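Local coordinates for protein exopolyphosphatase (Aquifex aeolicus, PDB 1T6C) that probably hydrolyses phosphoanhydride bonds of inorganic polyphosphate and guanosine pentaphosphate, as a calcium-binding member of the Ppx/GppA phosphatase family, at residues R44-G49 and E64-V69; A87-A92 and L112-I117. All coordinates share one frame; numbering follows the deposited sequence.

Contact 1: residues R44-G49 and E64-V69; sequences RITSLG and EETIQV
At the outgoing end of edge strand 35-45, T46 meets T66 on helix 60-79 where the two hydroxyls approach, T46 OG1 lying 2.8 Å from T66 OG1. The T46 side chain crosses that of T66 at about a right angle. T66 has its OG1 beside the backbone N and anti to the carbonyl carbon (chi1 -64°), a setting that also lets this oxygen hydrogen-bond to the backbone O of R62, one turn earlier in the helix. The buried T66 hydroxyl is thus held by its own helix while facing the neighbouring loop. L48 shields the same oxygen with carbon: its fork packs across T66, with CG 3.4 Å from T66 OG1, and F102 of helix 99-109 touches both residues.

The setting is the alpha/beta layering of an actin-like fold, a helix laid on the rim of a mixed sheet, and V24 of strand 23-32 touches T46, T66 and V69. One turn on from T66, V69 meets T46 tip to tip, CG2 to CG2 at 3.9 Å. The same V69 CG2 is 3.8 Å from R44 CB. The arginine chain then bends at chi2 (84°), so that CD comes within 4.1 Å of V69 CG1 and the guanidinium goes on to a salt bridge with E72. On the solvent side a water donates to I45 O and to E65 OE1, at 2.8 Å from each. R62 NH1 forms a salt bridge with that same E65 OE1 and also hydrogen-bonds to T46 O.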
loop_
_atom_site.group_PDB
_atom_site.type_symbol
_atom_site.label_atom_id
_atom_site.label_comp_id
_atom_site.label_asym_id
_atom_site.label_seq_id
_atom_site.Cartn_x
_atom_site.Cartn_y
_atom_site.Cartn_z
ATOM N N ARG A 44 -0.151 -2.918 15.179
ATOM C CA ARG A 44 0.910 -3.010 16.179
ATOM C C ARG A 44 2.233 -3.085 15.432
ATOM O O ARG A 44 2.388 -3.881 14.501
ATOM C CB ARG A 44 0.723 -4.234 17.085
ATOM C CG ARG A 44 -0.290 -4.050 18.212
ATOM C CD ARG A 44 -1.755 -4.296 17.835
ATOM N NE ARG A 44 -2.719 -3.640 18.734
ATOM C CZ ARG A 44 -3.202 -4.173 19.860
ATOM N NH1 ARG A 44 -2.818 -5.381 20.273
ATOM N NH2 ARG A 44 -4.071 -3.490 20.593
ATOM N N ILE A 45 3.224 -2.298 15.871
ATOM C CA ILE A 45 4.532 -2.338 15.259
ATOM C C ILE A 45 5.304 -3.471 15.947
ATOM O O ILE A 45 5.476 -3.457 17.175
ATOM C CB ILE A 45 5.250 -0.967 15.395
ATOM C CG1 ILE A 45 4.484 0.125 14.626
ATOM C CG2 ILE A 45 6.715 -1.086 14.927
ATOM C CD1 ILE A 45 4.834 1.585 15.025
ATOM N N THR A 46 5.698 -4.489 15.187
ATOM C CA THR A 46 6.537 -5.553 15.732
ATOM C C THR A 46 7.899 -5.708 15.060
ATOM O O THR A 46 8.679 -6.532 15.479
ATOM C CB THR A 46 5.818 -6.918 15.713
ATOM O OG1 THR A 46 5.640 -7.370 14.367
ATOM C CG2 THR A 46 4.418 -6.833 16.340
ATOM N N SER A 47 8.149 -4.943 14.012
ATOM C CA SER A 47 9.439 -4.878 13.348
ATOM C C SER A 47 10.006 -6.249 13.022
ATOM O O SER A 47 11.159 -6.547 13.354
ATOM C CB SER A 47 10.429 -4.057 14.191
ATOM O OG SER A 47 9.850 -2.807 14.538
ATOM N N LEU A 48 9.213 -7.087 12.350
ATOM C CA LEU A 48 9.692 -8.419 11.960
ATOM C C LEU A 48 10.903 -8.396 11.017
ATOM O O LEU A 48 11.655 -9.360 10.953
ATOM C CB LEU A 48 8.575 -9.235 11.282
ATOM C CG LEU A 48 7.761 -10.180 12.140
ATOM C CD1 LEU A 48 6.688 -10.810 11.235
ATOM C CD2 LEU A 48 8.562 -11.300 12.819
ATOM N N GLY A 49 11.068 -7.329 10.261
ATOM C CA GLY A 49 12.197 -7.195 9.361
ATOM C C GLY A 49 13.514 -6.892 10.053
ATOM O O GLY A 49 14.548 -6.787 9.382
ATOM N N GLU A 64 8.188 -13.564 18.762
ATOM C CA GLU A 64 7.350 -13.802 19.932
ATOM C C GLU A 64 6.346 -12.676 20.101
ATOM O O GLU A 64 5.191 -12.928 20.433
ATOM C CB GLU A 64 8.215 -13.899 21.188
ATOM C CG GLU A 64 9.105 -15.119 21.206
ATOM C CD GLU A 64 8.352 -16.419 21.415
ATOM O OE1 GLU A 64 7.144 -16.417 21.766
ATOM O OE2 GLU A 64 9.008 -17.466 21.275
ATOM N N GLU A 65 6.776 -11.439 19.872
ATOM C CA GLU A 65 5.850 -10.320 19.980
ATOM C C GLU A 65 4.764 -10.448 18.906
ATOM O O GLU A 65 3.584 -10.165 19.153
ATOM C CB GLU A 65 6.535 -8.960 19.830
ATOM C CG GLU A 65 5.566 -7.840 20.162
ATOM C CD GLU A 65 6.171 -6.448 20.158
ATOM O OE1 GLU A 65 7.384 -6.336 19.989
ATOM O OE2 GLU A 65 5.410 -5.464 20.326
ATOM N N THR A 66 5.173 -10.861 17.712
ATOM C CA THR A 66 4.223 -10.978 16.599
ATOM C C THR A 66 3.185 -12.061 16.906
ATOM O O THR A 66 1.993 -11.839 16.721
ATOM C CB THR A 66 4.953 -11.250 15.290
ATOM O OG1 THR A 66 5.796 -10.146 14.944
ATOM C CG2 THR A 66 3.969 -11.347 14.112
ATOM N N ILE A 67 3.629 -13.194 17.458
ATOM C CA ILE A 67 2.703 -14.240 17.861
ATOM C C ILE A 67 1.727 -13.702 18.924
ATOM O O ILE A 67 0.536 -13.969 18.853
ATOM C CB ILE A 67 3.457 -15.507 18.319
ATOM C CG1 ILE A 67 4.095 -16.180 17.103
ATOM C CG2 ILE A 67 2.537 -16.490 19.040
ATOM C CD1 ILE A 67 4.944 -17.341 17.425
ATOM N N GLN A 68 2.203 -12.931 19.904
ATOM C CA GLN A 68 1.298 -12.416 20.936
ATOM C C GLN A 68 0.250 -11.466 20.347
ATOM O O GLN A 68 -0.898 -11.548 20.718
ATOM C CB GLN A 68 2.069 -11.741 22.088
ATOM C CG GLN A 68 1.204 -11.363 23.328
ATOM C CD GLN A 68 0.073 -12.371 23.683
ATOM O OE1 GLN A 68 -1.138 -12.090 23.473
ATOM N NE2 GLN A 68 0.462 -13.528 24.222
ATOM N N VAL A 69 0.642 -10.628 19.396
ATOM C CA VAL A 69 -0.288 -9.712 18.717
ATOM C C VAL A 69 -1.348 -10.507 17.952
ATOM O O VAL A 69 -2.535 -10.163 17.964
ATOM C CB VAL A 69 0.447 -8.767 17.735
ATOM C CG1 VAL A 69 -0.544 -8.056 16.825
ATOM C CG2 VAL A 69 1.304 -7.760 18.509
HETATM O O HOH W 1 7.575 -3.735 18.993
#

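Contact 2: residues A87-A92 and L112-I117; sequences AVATEA and LVVEVI
I117 carries CG1 between its backbone N and carbonyl carbon (chi1 62°), which brings CD1 to 3.9 Å from V88 CB as the side chains cross obliquely; V88 turns CG1 anti to its carbonyl carbon (chi1 -59°), placing it 4.0 Å from I117 CG2. Strands 84-89 and 114-116 form a parallel beta-alpha-beta crossover through helices 91-94 and 99-109. On the face shared by A87, A89, V114 and V116, the methyl of A89 sits 3.7 Å from V114 CG1, and L103 and V106 of helix 99-109 cover the valine. V88 and E115 point to the other face, where E115 OE1 forms a salt bridge with K86; Y125 of helix 119-133 touches I117. Shortening I117 to an alanine would remove the CD1 and CG2 contacts with V88 and probably leave the flank of that valine poorly covered. Three backbone hydrogen bonds join the two segments: E115 N to A87 O and A89 N to E115 O, both 2.9 Å, then I117 N to A89 O at 3.0 Å, almost straight off the carbonyl (173° at the oxygen). Beyond them the chains separate at N-cap residue T90, and a water accepts from E91 N and donates to I117 O, 2.8 Å from each.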
loop_
_atom_site.group_PDB
_atom_site.type_symbol
_atom_site.label_atom_id
_atom_site.label_comp_id
_atom_site.label_asym_id
_atom_site.label_seq_id
_atom_site.Cartn_x
_atom_site.Cartn_y
_atom_site.Cartn_z
ATOM N N ALA A 87 -5.523 -14.131 6.332
ATOM C CA ALA A 87 -4.276 -13.528 6.835
ATOM C C ALA A 87 -3.167 -13.715 5.823
ATOM O O ALA A 87 -2.995 -14.813 5.247
ATOM C CB ALA A 87 -3.902 -14.143 8.123
ATOM N N VAL A 88 -2.426 -12.637 5.581
ATOM C CA VAL A 88 -1.353 -12.642 4.587
ATOM C C VAL A 88 -0.081 -12.070 5.177
ATOM O O VAL A 88 -0.134 -11.264 6.114
ATOM C CB VAL A 88 -1.734 -11.882 3.272
ATOM C CG1 VAL A 88 -2.955 -12.463 2.597
ATOM C CG2 VAL A 88 -1.944 -10.402 3.527
ATOM N N ALA A 89 1.036 -12.465 4.600
ATOM C CA ALA A 89 2.336 -11.894 4.934
ATOM C C ALA A 89 3.003 -11.461 3.635
ATOM O O ALA A 89 2.825 -12.106 2.616
ATOM C CB ALA A 89 3.174 -12.886 5.681
ATOM N N THR A 90 3.811 -10.415 3.718
ATOM C CA THR A 90 4.517 -9.859 2.561
ATOM C C THR A 90 5.771 -10.629 2.226
ATOM O O THR A 90 6.348 -11.326 3.097
ATOM C CB THR A 90 4.992 -8.418 2.867
ATOM O OG1 THR A 90 5.967 -8.447 3.929
ATOM C CG2 THR A 90 3.941 -7.555 3.336
ATOM N N GLU A 91 6.238 -10.429 0.992
ATOM C CA GLU A 91 7.432 -11.117 0.470
ATOM C C GLU A 91 8.694 -10.751 1.281
ATOM O O GLU A 91 9.631 -11.518 1.284
ATOM C CB GLU A 91 7.660 -10.792 -1.016
ATOM C CG GLU A 91 8.411 -11.884 -1.792
ATOM C CD GLU A 91 9.600 -11.354 -2.562
ATOM O OE1 GLU A 91 9.389 -10.490 -3.440
ATOM O OE2 GLU A 91 10.736 -11.810 -2.308
ATOM N N ALA A 92 8.698 -9.623 1.980
ATOM C CA ALA A 92 9.802 -9.269 2.871
ATOM C C ALA A 92 9.974 -10.292 4.016
ATOM O O ALA A 92 11.065 -10.484 4.541
ATOM C CB ALA A 92 9.585 -7.890 3.429
ATOM N N LEU A 112 -4.309 -20.043 13.076
ATOM C CA LEU A 112 -4.491 -19.228 11.879
ATOM C C LEU A 112 -3.457 -19.639 10.831
ATOM O O LEU A 112 -2.276 -19.776 11.159
ATOM C CB LEU A 112 -4.305 -17.744 12.204
ATOM C CG LEU A 112 -5.437 -16.731 12.009
ATOM C CD1 LEU A 112 -6.818 -17.311 12.065
ATOM C CD2 LEU A 112 -5.255 -15.631 13.050
ATOM N N VAL A 113 -3.889 -19.816 9.594
ATOM C CA VAL A 113 -2.981 -19.897 8.446
ATOM C C VAL A 113 -2.692 -18.493 7.916
ATOM O O VAL A 113 -3.615 -17.722 7.702
ATOM C CB VAL A 113 -3.557 -20.785 7.309
ATOM C CG1 VAL A 113 -2.665 -20.780 6.110
ATOM C CG2 VAL A 113 -3.711 -22.213 7.816
ATOM N N VAL A 114 -1.411 -18.181 7.763
ATOM C CA VAL A 114 -0.960 -16.934 7.144
ATOM C C VAL A 114 -0.337 -17.327 5.796
ATOM O O VAL A 114 0.564 -18.156 5.739
ATOM C CB VAL A 114 0.102 -16.234 7.994
ATOM C CG1 VAL A 114 0.615 -14.960 7.262
ATOM C CG2 VAL A 114 -0.439 -15.883 9.368
ATOM N N GLU A 115 -0.890 -16.788 4.714
ATOM C CA GLU A 115 -0.373 -17.024 3.383
ATOM C C GLU A 115 0.654 -15.967 3.024
ATOM O O GLU A 115 0.367 -14.796 3.093
ATOM C CB GLU A 115 -1.491 -16.969 2.356
ATOM C CG GLU A 115 -0.955 -17.354 0.988
ATOM C CD GLU A 115 -1.961 -17.198 -0.122
ATOM O OE1 GLU A 115 -3.083 -16.665 0.101
ATOM O OE2 GLU A 115 -1.584 -17.594 -1.249
ATOM N N VAL A 116 1.857 -16.403 2.650
ATOM C CA VAL A 116 2.865 -15.510 2.091
ATOM C C VAL A 116 2.475 -15.218 0.659
ATOM O O VAL A 116 2.311 -16.121 -0.149
ATOM C CB VAL A 116 4.292 -16.103 2.159
ATOM C CG1 VAL A 116 5.287 -15.161 1.535
ATOM C CG2 VAL A 116 4.655 -16.368 3.570
ATOM N N ILE A 117 2.243 -13.949 0.361
ATOM C CA ILE A 117 1.812 -13.555 -0.963
ATOM C C ILE A 117 2.883 -12.715 -1.665
ATOM O O ILE A 117 3.731 -12.077 -1.016
ATOM C CB ILE A 117 0.457 -12.816 -0.961
ATOM C CG1 ILE A 117 0.524 -11.512 -0.164
ATOM C CG2 ILE A 117 -0.652 -13.731 -0.397
ATOM C CD1 ILE A 117 -0.749 -10.642 -0.333
HETATM O O HOH W 2 -5.631 -17.023 6.136
HETATM O O HOH W 3 4.485 -9.408 -0.997
#

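A single five-stranded mixed sheet carries both contacts, one at each edge: residues 44-49 begin on the last two residues of outermost strand 35-45 and run on into a loop, whereas residues 112-117 contain the opposite outermost strand, 114-116. Along the chain they come in series, with helix 60-79 leading into strand 84-89. Their centres are 14 Å apart and their nearest atoms about 6 Å, so they do not touch. Helix 99-109 touches both, F102 at contact 1 and L103 and V106 at contact 2. Together they attach a helix and an edge strand to one sheet of the actin-like fold, contact 2 being nearer the calcium site, with the T90 side chain about 9 Å from the ion.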